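Local atomic coordinates of glycosyl transferase (Staphylococcus aureus, PDB entry 5TZJ), a protein that belongs to the glycosyl transferases, joining a family 2 glycosyltransferase domain to a mainly helical linker domain of the TarS type. Residues D308-N311 and Y312-V315. Residues are numbered along the deposited sequence; the frame is centred on the assembly and turned at random.
Sequences DIDN and YRTV
Arg-313 folds its guanidinium back over the first turn of helix 309-321, laying NH2 3.5 Å from Ile-309 CG1 and NH1 3.2 Å from Asp-310 OD1. Its CG stands anti to the backbone N, and a bend at chi3 (-55°) swings the group toward the helix start, with Ile-309 O beneath one face. The salt bridge to Asp-310, three residues earlier, is skewed: OD1 is met on its anti side, the two flat groups are turned 57° from each other, and the N-H...O angle is 143°. A water doubles the link, donating to Asp-310 O and accepting from Arg-313 NH1 at 3.1 Å, while Gln-271 OE1 receives NH2. Asp-308 is the N-cap. Its OD1 takes Asn-311 N from above the carboxylate plane at 3.1 Å, and OD2 accepts Asn-311 ND2 on its syn side at 2.9 Å, close to the plane of the amide. These two bonds fix the rotation of the carboxylate, and Asn-339 ND2 holds the other end of the Asn-311 amide through OD1. Helical i to i+4 bonds begin with Tyr-312 N to Asp-308 O at 2.9 Å and run on to Val-315 N. Tyr-312 leads away from this turn to meet Phe-262 and Leu-278, while Ile-309 packs on Ile-275, seating the helix start against helices 262-265 and 271-282 of the linker region. Two acidic side chains at the N-terminal end, one capping an N-H and the other paired with an arginine, probably complement the positive pole of the helix dipole.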
loop_
_atom_site.group_PDB
_atom_site.type_symbol
_atom_site.label_atom_id
_atom_site.label_comp_id
_atom_site.label_asym_id
_atom_site.label_seq_id
_atom_site.Cartn_x
_atom_site.Cartn_y
_atom_site.Cartn_z
ATOM N N ASP A 308 -9.537 -2.372 25.062
ATOM C CA ASP A 308 -9.059 -2.127 26.419
ATOM C C ASP A 308 -7.788 -1.267 26.319
ATOM O O ASP A 308 -6.674 -1.796 26.326
ATOM C CB ASP A 308 -8.784 -3.488 27.115
ATOM C CG ASP A 308 -8.259 -3.347 28.552
ATOM O OD1 ASP A 308 -7.957 -2.225 29.037
ATOM O OD2 ASP A 308 -8.155 -4.407 29.204
ATOM N N ILE A 309 -7.958 0.065 26.276
ATOM C CA ILE A 309 -6.801 0.934 26.023
ATOM C C ILE A 309 -5.814 0.925 27.203
ATOM O O ILE A 309 -4.593 1.027 27.020
ATOM C CB ILE A 309 -7.277 2.354 25.698
ATOM C CG1 ILE A 309 -6.068 3.216 25.297
ATOM C CG2 ILE A 309 -8.043 2.942 26.895
ATOM C CD1 ILE A 309 -5.429 2.831 23.940
ATOM N N ASP A 310 -6.319 0.822 28.426
ATOM C CA ASP A 310 -5.435 0.872 29.569
ATOM C C ASP A 310 -4.437 -0.285 29.537
ATOM O O ASP A 310 -3.238 -0.071 29.724
ATOM C CB ASP A 310 -6.259 0.844 30.850
ATOM C CG ASP A 310 -6.903 2.197 31.158
ATOM O OD1 ASP A 310 -6.554 3.221 30.517
ATOM O OD2 ASP A 310 -7.758 2.225 32.050
ATOM N N ASN A 311 -4.918 -1.505 29.255
ATOM C CA ASN A 311 -4.010 -2.657 29.096
ATOM C C ASN A 311 -3.238 -2.621 27.776
ATOM O O ASN A 311 -2.048 -2.989 27.752
ATOM C CB ASN A 311 -4.798 -3.966 29.248
ATOM C CG ASN A 311 -4.883 -4.411 30.754
ATOM O OD1 ASN A 311 -3.905 -4.313 31.457
ATOM N ND2 ASN A 311 -6.057 -4.848 31.219
ATOM N N TYR A 312 -3.847 -2.112 26.693
ATOM C CA TYR A 312 -3.062 -1.939 25.465
ATOM C C TYR A 312 -1.874 -1.021 25.723
ATOM O O TYR A 312 -0.731 -1.310 25.332
ATOM C CB TYR A 312 -3.963 -1.378 24.339
ATOM C CG TYR A 312 -3.336 -1.467 22.979
ATOM C CD1 TYR A 312 -2.314 -0.603 22.592
ATOM C CD2 TYR A 312 -3.783 -2.436 22.084
ATOM C CE1 TYR A 312 -1.698 -0.742 21.253
ATOM C CE2 TYR A 312 -3.225 -2.554 20.771
ATOM C CZ TYR A 312 -2.213 -1.711 20.374
ATOM O OH TYR A 312 -1.698 -1.937 19.077
ATOM N N ARG A 313 -2.129 0.104 26.396
ATOM C CA ARG A 313 -1.075 1.090 26.664
ATOM C C ARG A 313 -0.018 0.554 27.611
ATOM O O ARG A 313 1.172 0.846 27.445
ATOM C CB ARG A 313 -1.689 2.369 27.234
ATOM C CG ARG A 313 -0.687 3.496 27.466
ATOM C CD ARG A 313 -1.326 4.642 28.239
ATOM N NE ARG A 313 -2.503 5.135 27.599
ATOM C CZ ARG A 313 -3.733 5.118 28.121
ATOM N NH1 ARG A 313 -3.953 4.643 29.344
ATOM N NH2 ARG A 313 -4.743 5.627 27.418
ATOM N N THR A 314 -0.433 -0.177 28.661
ATOM C CA THR A 314 0.542 -0.846 29.518
ATOM C C THR A 314 1.463 -1.760 28.708
ATOM O O THR A 314 2.683 -1.771 28.913
ATOM C CB THR A 314 -0.189 -1.616 30.638
ATOM O OG1 THR A 314 -0.790 -0.679 31.552
ATOM C CG2 THR A 314 0.799 -2.549 31.454
ATOM N N VAL A 315 0.917 -2.521 27.778
ATOM C CA VAL A 315 1.783 -3.363 26.943
ATOM C C VAL A 315 2.820 -2.511 26.201
ATOM O O VAL A 315 4.027 -2.795 26.242
ATOM C CB VAL A 315 0.941 -4.198 25.968
ATOM C CG1 VAL A 315 1.821 -4.826 24.892
ATOM C CG2 VAL A 315 0.121 -5.284 26.733
HETATM O O HOH W 1 -2.589 2.325 30.931
#